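PDB 3N0R: response regulator from Caulobacter vibrioides, which probably controls the general stress response as an anti-anti-sigma factor, its phosphorylatable receiver domain regulating a sigma-like domain that binds an anti-sigma factor. Local coordinates for residues Ala82-Ser87 with Asp96-Ala101; Ser116-Phe120 with Asp150-Ile155; Ala191-Gly195 with Leu215-Gly221. The protein carries 1 engineered substitution. All coordinates share one frame; numbering follows the deposited sequence.

Interaction 1 of 3, residues Ala82-Ser87 with Asp96-Ala101; sequences AIWLSS and DQGLHA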
loop_
_atom_site.group_PDB
_atom_site.type_symbol
_atom_site.label_atom_id
_atom_site.label_comp_id
_atom_site.label_asym_id
_atom_site.label_seq_id
_atom_site.Cartn_x
_atom_site.Cartn_y
_atom_site.Cartn_z
ATOM N N ALA A 82 -1.816 -15.690 -8.784
ATOM C CA ALA A 82 -1.990 -16.561 -9.951
ATOM C C ALA A 82 -2.634 -15.800 -11.113
ATOM O O ALA A 82 -2.236 -15.950 -12.273
ATOM C CB ALA A 82 -2.833 -17.790 -9.586
ATOM N N ILE A 83 -3.640 -14.988 -10.797
ATOM C CA ILE A 83 -4.349 -14.240 -11.824
ATOM C C ILE A 83 -3.493 -13.116 -12.405
ATOM O O ILE A 83 -3.415 -12.978 -13.624
ATOM C CB ILE A 83 -5.685 -13.669 -11.300
ATOM C CG1 ILE A 83 -6.637 -14.813 -10.930
ATOM C CG2 ILE A 83 -6.322 -12.756 -12.331
ATOM C CD1 ILE A 83 -7.874 -14.374 -10.147
ATOM N N TRP A 84 -2.842 -12.336 -11.537
ATOM C CA TRP A 84 -2.255 -11.063 -11.953
ATOM C C TRP A 84 -0.736 -11.006 -12.038
ATOM O O TRP A 84 -0.208 -10.174 -12.777
ATOM C CB TRP A 84 -2.747 -9.921 -11.044
ATOM C CG TRP A 84 -4.225 -9.704 -11.122
ATOM C CD1 TRP A 84 -5.160 -10.016 -10.173
ATOM C CD2 TRP A 84 -4.939 -9.148 -12.228
ATOM N NE1 TRP A 84 -6.416 -9.692 -10.633
ATOM C CE2 TRP A 84 -6.306 -9.158 -11.894
ATOM C CE3 TRP A 84 -4.551 -8.649 -13.475
ATOM C CZ2 TRP A 84 -7.290 -8.678 -12.763
ATOM C CZ3 TRP A 84 -5.527 -8.180 -14.340
ATOM C CH2 TRP A 84 -6.879 -8.198 -13.982
ATOM N N LEU A 85 -0.042 -11.858 -11.284
ATOM C CA LEU A 85 1.378 -11.627 -11.022
ATOM C C LEU A 85 2.255 -12.846 -11.306
ATOM O O LEU A 85 3.351 -12.978 -10.751
ATOM C CB LEU A 85 1.578 -11.157 -9.574
ATOM C CG LEU A 85 0.935 -9.815 -9.233
ATOM C CD1 LEU A 85 0.961 -9.578 -7.724
ATOM C CD2 LEU A 85 1.638 -8.679 -9.978
ATOM N N SER A 86 1.811 -13.722 -12.194
ATOM C CA SER A 86 2.570 -14.939 -12.458
ATOM C C SER A 86 3.240 -14.965 -13.825
ATOM O O SER A 86 3.809 -15.981 -14.209
ATOM C CB SER A 86 1.679 -16.163 -12.248
ATOM O OG SER A 86 1.340 -16.274 -10.877
ATOM N N SER A 87 3.191 -13.856 -14.559
ATOM C CA SER A 87 3.837 -13.819 -15.864
ATOM C C SER A 87 5.317 -14.156 -15.743
ATOM O O SER A 87 6.010 -13.632 -14.871
ATOM C CB SER A 87 3.640 -12.460 -16.530
ATOM O OG SER A 87 2.275 -12.283 -16.845
ATOM N N ASP A 96 -2.980 -22.677 -12.296
ATOM C CA ASP A 96 -3.775 -21.539 -12.752
ATOM C C ASP A 96 -2.892 -20.345 -13.074
ATOM O O ASP A 96 -2.079 -19.925 -12.249
ATOM C CB ASP A 96 -4.735 -21.082 -11.650
ATOM C CG ASP A 96 -5.704 -22.155 -11.225
ATOM O OD1 ASP A 96 -6.173 -22.925 -12.087
ATOM O OD2 ASP A 96 -6.016 -22.209 -10.016
ATOM N N GLN A 97 -3.083 -19.759 -14.246
ATOM C CA GLN A 97 -2.412 -18.505 -14.555
ATOM C C GLN A 97 -3.291 -17.629 -15.438
ATOM O O GLN A 97 -3.763 -18.090 -16.475
ATOM C CB GLN A 97 -1.070 -18.758 -15.232
ATOM C CG GLN A 97 -0.271 -17.483 -15.367
ATOM C CD GLN A 97 1.086 -17.673 -16.004
ATOM O OE1 GLN A 97 1.689 -18.751 -15.935
ATOM N NE2 GLN A 97 1.591 -16.609 -16.616
ATOM N N GLY A 98 -3.478 -16.369 -15.038
ATOM C CA GLY A 98 -4.304 -15.429 -15.781
ATOM C C GLY A 98 -3.471 -14.636 -16.781
ATOM O O GLY A 98 -3.363 -15.021 -17.950
ATOM N N LEU A 99 -2.874 -13.533 -16.339
ATOM C CA LEU A 99 -1.981 -12.768 -17.200
ATOM C C LEU A 99 -0.767 -13.581 -17.618
ATOM O O LEU A 99 -0.248 -14.394 -16.836
ATOM C CB LEU A 99 -1.489 -11.496 -16.499
ATOM C CG LEU A 99 -2.469 -10.346 -16.262
ATOM C CD1 LEU A 99 -1.739 -9.133 -15.732
ATOM C CD2 LEU A 99 -3.286 -9.989 -17.503
ATOM N N HIS A 100 -0.315 -13.343 -18.846
ATOM C CA HIS A 100 0.944 -13.880 -19.343
ATOM C C HIS A 100 1.796 -12.724 -19.831
ATOM O O HIS A 100 1.287 -11.613 -19.994
ATOM C CB HIS A 100 0.694 -14.914 -20.447
ATOM C CG HIS A 100 0.006 -16.136 -19.938
ATOM N ND1 HIS A 100 -1.325 -16.140 -19.580
ATOM C CD2 HIS A 100 0.480 -17.367 -19.634
ATOM C CE1 HIS A 100 -1.653 -17.331 -19.116
ATOM N NE2 HIS A 100 -0.574 -18.093 -19.131
ATOM N N ALA A 101 3.081 -12.989 -20.058
ATOM C CA ALA A 101 4.073 -11.932 -20.256
ATOM C C ALA A 101 3.736 -10.984 -21.408
ATOM O O ALA A 101 4.088 -9.806 -21.369
ATOM C CB ALA A 101 5.460 -12.537 -20.452
HETATM O O HOH W 1 -0.405 -14.055 -13.949
#
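Two backbone bonds join I83 and its neighbour A82 to the loop: L99 N donates to I83 O at 2.8 Å, and G98 N donates to A82 O at 3.1 Å. The Q97 CA lies 3.4 Å from A82 O, a CA-H...O contact that adds to the grip on this oxygen. Beyond the backbone, L99 carries the apolar part. With CG anti to its carbonyl carbon (chi1 -71°), it brings CD1 to the edge of the W84 ring, 3.6 Å from CE3. Q97 CG packs against S86 CB at 3.9 Å, and the extended chain of Q97 delivers NE2 to L99 O at 2.9 Å, in the carbonyl plane and on a lone pair, which braces the loop from within. S87 packs its CB and OG on the H100-A101 backbone, OG lying 3.1 Å from H100 C. Water 1 accepts from S86 N and lies within hydrogen-bonding distance of both A82 O and L99 O. Further out, W84 NE1 is bonded to Y51 O and its ring stacks on Y51, S86 OG bonds to H81 O, and L99 also touches A105 and L109 of helix 104-112. Carbonyls from the last turn of helix 72-84, which have run out of helical N-H donors, are thus taken up by loop amides and water, so the returning chain satisfies the helix's C-terminal end largely through main-chain chemistry.

Interaction 2 of 3, residues Ser116-Phe120 with Asp150-Ile155; sequences SRQAF and DAQAEI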
loop_
_atom_site.group_PDB
_atom_site.type_symbol
_atom_site.label_atom_id
_atom_site.label_comp_id
_atom_site.label_asym_id
_atom_site.label_seq_id
_atom_site.Cartn_x
_atom_site.Cartn_y
_atom_site.Cartn_z
ATOM N N SER A 116 10.474 -8.916 -6.192
ATOM C CA SER A 116 11.116 -8.401 -4.983
ATOM C C SER A 116 10.185 -7.453 -4.230
ATOM O O SER A 116 10.070 -7.511 -3.004
ATOM C CB SER A 116 12.418 -7.685 -5.331
ATOM O OG SER A 116 12.184 -6.684 -6.305
ATOM N N ARG A 117 9.520 -6.575 -4.970
ATOM C CA ARG A 117 8.635 -5.601 -4.345
ATOM C C ARG A 117 7.374 -6.257 -3.783
ATOM O O ARG A 117 6.888 -5.869 -2.717
ATOM C CB ARG A 117 8.266 -4.497 -5.330
ATOM C CG ARG A 117 7.656 -3.286 -4.673
ATOM C CD ARG A 117 8.598 -2.609 -3.669
ATOM N NE ARG A 117 9.879 -2.220 -4.256
ATOM C CZ ARG A 117 10.255 -0.966 -4.513
ATOM N NH1 ARG A 117 9.454 0.059 -4.235
ATOM N NH2 ARG A 117 11.451 -0.736 -5.040
ATOM N N GLN A 118 6.869 -7.275 -4.474
ATOM C CA GLN A 118 5.761 -8.056 -3.952
ATOM C C GLN A 118 6.144 -8.676 -2.609
ATOM O O GLN A 118 5.392 -8.581 -1.650
ATOM C CB GLN A 118 5.383 -9.158 -4.939
ATOM C CG GLN A 118 4.902 -8.653 -6.280
ATOM C CD GLN A 118 4.904 -9.750 -7.315
ATOM O OE1 GLN A 118 4.641 -10.906 -6.996
ATOM N NE2 GLN A 118 5.216 -9.403 -8.559
ATOM N N ALA A 119 7.308 -9.316 -2.546
ATOM C CA ALA A 119 7.743 -9.977 -1.317
ATOM C C ALA A 119 7.851 -8.975 -0.166
ATOM O O ALA A 119 7.433 -9.241 0.965
ATOM C CB ALA A 119 9.068 -10.692 -1.526
ATOM N N PHE A 120 8.410 -7.808 -0.461
ATOM C CA PHE A 120 8.537 -6.779 0.541
ATOM C C PHE A 120 7.179 -6.265 1.012
ATOM O O PHE A 120 6.943 -6.128 2.209
ATOM C CB PHE A 120 9.377 -5.621 0.006
ATOM C CG PHE A 120 9.603 -4.556 1.015
ATOM C CD1 PHE A 120 10.593 -4.694 1.982
ATOM C CD2 PHE A 120 8.802 -3.427 1.036
ATOM C CE1 PHE A 120 10.784 -3.724 2.938
ATOM C CE2 PHE A 120 8.992 -2.455 1.994
ATOM C CZ PHE A 120 9.985 -2.606 2.941
ATOM N N ASP A 150 16.462 -7.511 -1.555
ATOM C CA ASP A 150 16.608 -6.658 -2.737
ATOM C C ASP A 150 15.719 -5.424 -2.636
ATOM O O ASP A 150 16.162 -4.295 -2.879
ATOM C CB ASP A 150 16.269 -7.422 -4.027
ATOM C CG ASP A 150 17.391 -8.327 -4.496
ATOM O OD1 ASP A 150 18.480 -8.312 -3.884
ATOM O OD2 ASP A 150 17.182 -9.046 -5.496
ATOM N N ALA A 151 14.453 -5.641 -2.297
ATOM C CA ALA A 151 13.514 -4.537 -2.199
ATOM C C ALA A 151 13.909 -3.581 -1.086
ATOM O O ALA A 151 13.801 -2.364 -1.242
ATOM C CB ALA A 151 12.108 -5.063 -1.983
ATOM N N GLN A 152 14.365 -4.121 0.042
ATOM C CA GLN A 152 14.734 -3.277 1.169
ATOM C C GLN A 152 15.854 -2.313 0.783
ATOM O O GLN A 152 15.830 -1.133 1.144
ATOM C CB GLN A 152 15.148 -4.138 2.360
ATOM C CG GLN A 152 15.388 -3.357 3.637
ATOM C CD GLN A 152 15.656 -4.267 4.818
ATOM O OE1 GLN A 152 15.500 -5.489 4.723
ATOM N NE2 GLN A 152 16.060 -3.680 5.936
ATOM N N ALA A 153 16.831 -2.813 0.040
ATOM C CA ALA A 153 17.927 -1.975 -0.419
ATOM C C ALA A 153 17.419 -0.870 -1.343
ATOM O O ALA A 153 17.854 0.277 -1.234
ATOM C CB ALA A 153 18.997 -2.810 -1.109
ATOM N N GLU A 154 16.505 -1.211 -2.256
ATOM C CA GLU A 154 15.935 -0.221 -3.180
ATOM C C GLU A 154 15.165 0.865 -2.441
ATOM O O GLU A 154 15.266 2.055 -2.762
ATOM C CB GLU A 154 15.020 -0.902 -4.205
ATOM C CG GLU A 154 15.788 -1.744 -5.184
ATOM C CD GLU A 154 14.915 -2.612 -6.059
ATOM O OE1 GLU A 154 13.678 -2.450 -6.050
ATOM O OE2 GLU A 154 15.479 -3.481 -6.758
ATOM N N ILE A 155 14.360 0.453 -1.474
ATOM C CA ILE A 155 13.579 1.401 -0.707
ATOM C C ILE A 155 14.485 2.280 0.160
ATOM O O ILE A 155 14.329 3.501 0.197
ATOM C CB ILE A 155 12.490 0.680 0.096
ATOM C CG1 ILE A 155 11.472 0.087 -0.886
ATOM C CG2 ILE A 155 11.831 1.640 1.082
ATOM C CD1 ILE A 155 10.533 -0.902 -0.288
HETATM O O HOH W 2 11.733 -4.132 -5.315
HETATM O O HOH W 3 14.411 -5.774 -7.478
#
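The helical segments 116-120 and 150-155, of helices 115-125 and 141-156, cross almost at right angles, with a signed crossing angle of -91° and axes 8.7 Å apart at closest approach, and their nearest CA atoms are those of S116 and A151 at 5.3 Å. The small A151 sits at this close approach and probably allows it: its CB lies 3.3 Å from S116 O and also meets F120 CB, which places the methyl against one turn of the partner helix. F120, with CG anti to the backbone N (chi1 -177°), sends its ring toward I155, although the very close approach to I155 CD1 is doubtful in detail. R117 bends at chi2 and chi3, and this brings its guanidinium back over the second helix, where I155 CG1 lies over the centre of one face, 3.9 Å above the plane. At the edge of the same group NH2 donates to E154 OE1 at 3.0 Å, in the guanidinium plane and on the anti lone pair of the carboxylate; the two planes stand 53° apart. The contact joins helix 115-125 to helix 141-156 within the sigma-like region, consistent with the helical fold of sigma factor region 4. Two waters extend the polar side. Water 2 accepts from R117 NE, donates to E154 OE1 at 2.7 Å and bonds to S116 OG, while water 3 links that hydroxyl to E154 OE2. E154 OE1 therefore receives both an arginine N-H and a water proton, which probably favours the charged carboxylate. R117 also reaches the receiver domain, where NH1 bonds to Q273 OE1 and its guanidinium makes a cation-pi contact with F276, and F120 touches K268 and A269 of the same helix 264-277.

Interaction 3 of 3, residues Ala191-Gly195 with Leu215-Gly221; sequences AATRG and LADGSSG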
loop_
_atom_site.group_PDB
_atom_site.type_symbol
_atom_site.label_atom_id
_atom_site.label_comp_id
_atom_site.label_asym_id
_atom_site.label_seq_id
_atom_site.Cartn_x
_atom_site.Cartn_y
_atom_site.Cartn_z
ATOM N N ALA A 191 1.574 20.107 10.995
ATOM C CA ALA A 191 0.432 21.004 11.082
ATOM C C ALA A 191 -0.709 20.318 11.812
ATOM O O ALA A 191 -1.019 19.158 11.521
ATOM C CB ALA A 191 -0.013 21.389 9.686
ATOM N N ALA A 192 -1.338 21.033 12.743
ATOM C CA ALA A 192 -2.441 20.481 13.526
ATOM C C ALA A 192 -3.804 20.822 12.940
ATOM O O ALA A 192 -4.814 20.257 13.348
ATOM C CB ALA A 192 -2.365 20.958 14.974
ATOM N N THR A 193 -3.837 21.767 12.008
ATOM C CA THR A 193 -5.088 22.209 11.400
ATOM C C THR A 193 -4.908 22.371 9.899
ATOM O O THR A 193 -3.785 22.411 9.399
ATOM C CB THR A 193 -5.552 23.569 11.961
ATOM O OG1 THR A 193 -4.668 24.599 11.501
ATOM C CG2 THR A 193 -5.580 23.558 13.488
ATOM N N ARG A 194 -6.021 22.491 9.182
ATOM C CA ARG A 194 -5.968 22.723 7.747
ATOM C C ARG A 194 -5.213 24.007 7.422
ATOM O O ARG A 194 -4.455 24.055 6.455
ATOM C CB ARG A 194 -7.378 22.788 7.162
ATOM C CG ARG A 194 -8.046 21.438 6.984
ATOM C CD ARG A 194 -9.483 21.628 6.530
ATOM N NE ARG A 194 -10.279 22.271 7.572
ATOM C CZ ARG A 194 -11.334 23.047 7.343
ATOM N NH1 ARG A 194 -11.726 23.291 6.101
ATOM N NH2 ARG A 194 -11.996 23.584 8.359
ATOM N N GLY A 195 -5.429 25.039 8.235
ATOM C CA GLY A 195 -4.805 26.335 8.040
ATOM C C GLY A 195 -3.310 26.296 8.266
ATOM O O GLY A 195 -2.542 26.901 7.508
ATOM N N LEU A 215 -9.311 15.407 11.321
ATOM C CA LEU A 215 -8.815 16.196 12.436
ATOM C C LEU A 215 -9.899 16.373 13.502
ATOM O O LEU A 215 -10.973 15.771 13.422
ATOM C CB LEU A 215 -8.318 17.555 11.939
ATOM C CG LEU A 215 -7.220 17.506 10.869
ATOM C CD1 LEU A 215 -6.866 18.903 10.375
ATOM C CD2 LEU A 215 -5.977 16.789 11.396
ATOM N N ALA A 216 -9.612 17.208 14.495
ATOM C CA ALA A 216 -10.506 17.411 15.632
ATOM C C ALA A 216 -11.836 18.050 15.238
ATOM O O ALA A 216 -12.871 17.783 15.853
ATOM C CB ALA A 216 -9.813 18.248 16.702
ATOM N N ASP A 217 -11.808 18.900 14.215
ATOM C CA ASP A 217 -13.018 19.579 13.758
ATOM C C ASP A 217 -13.846 18.689 12.832
ATOM O O ASP A 217 -14.895 19.099 12.337
ATOM C CB ASP A 217 -12.667 20.895 13.055
ATOM C CG ASP A 217 -11.854 20.684 11.788
ATOM O OD1 ASP A 217 -11.373 19.553 11.571
ATOM O OD2 ASP A 217 -11.690 21.651 11.014
ATOM N N GLY A 218 -13.369 17.468 12.609
ATOM C CA GLY A 218 -14.043 16.535 11.725
ATOM C C GLY A 218 -13.615 16.692 10.279
ATOM O O GLY A 218 -14.035 15.925 9.414
ATOM N N SER A 219 -12.766 17.682 10.013
ATOM C CA SER A 219 -12.341 17.970 8.646
ATOM C C SER A 219 -11.180 17.083 8.219
ATOM O O SER A 219 -10.477 16.514 9.053
ATOM C CB SER A 219 -11.937 19.439 8.501
ATOM O OG SER A 219 -10.640 19.663 9.027
ATOM N N SER A 220 -10.989 16.974 6.909
ATOM C CA SER A 220 -9.860 16.255 6.341
ATOM C C SER A 220 -8.658 17.192 6.306
ATOM O O SER A 220 -8.734 18.285 5.746
ATOM C CB SER A 220 -10.206 15.786 4.924
ATOM O OG SER A 220 -9.188 14.960 4.384
ATOM N N GLY A 221 -7.553 16.763 6.906
ATOM C CA GLY A 221 -6.374 17.600 7.037
ATOM C C GLY A 221 -5.819 18.113 5.722
ATOM O O GLY A 221 -5.207 19.175 5.676
HETATM O O HOH W 4 -5.143 21.625 4.447
HETATM O O HOH W 5 -8.639 22.426 10.432
#
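R194 reaches from the first turn of its helix toward D217 and S219, and the relative orientation of these three side chains defines the contact. Its chain leaves with CG anti to the carbonyl carbon (chi1 -77°) and bends at chi3, which lays the guanidinium over S219 so that S219 CB faces one side of the group. NE comes to 3.0 Å from S219 OG. NH2 forms a salt bridge with D217 OD2 at 3.3 Å, reaching the oxygen nearly along its C-O bond but with the acceptor 26° out of the guanidinium plane; the two flat groups are inclined by 47°, so the pairing is not the coplanar, two-pronged kind. The other carboxylate oxygen, D217 OD1, is engaged within its own loop. It accepts from S219 OG at 2.6 Å on the syn lone pair and from S219 N at 2.8 Å, above the carboxylate plane, the latter bond closing an Asx turn. These two bonds probably restrict the carboxylate's rotation and help present OD2 to the arginine. Water 5 links R194 N to D217 OD2, and water 4 joins R194 O to G221 O. The L215 methyl CD1 packs on the backbone where the helix begins, 3.9 Å from R194 N, and touches A192 and T193. T193 is the N-cap, its OG1 taking the N-H of E196. In the receiver domain the contact thus connects the start of helix 194-203, just past strand 186-191 at one edge of the parallel sheet, with the loop between helix 226-231 and strand 208-212, which ends at D212, the predicted phosphorylation site.

In the fold
The three contacts follow one another along the chain. Interactions 1 and 2 belong to the helical part and have centres 20 Å apart; they touch where L85 CD2 packs 3.9 Å from Q118 NE2, just past the end of helix 72-84, against helix 115-125. Interaction 3 lies in the receiver domain, 34 Å from interaction 2 and 43 Å from interaction 1 between centres, and on the opposite side of the chain's centre from both. Interaction 2 reaches helix 264-277 at the domain interface, whereas interaction 3 involves the loop following D212, which is unmodified here. The nearest atoms of interactions 2 and 3 are about 23 Å apart.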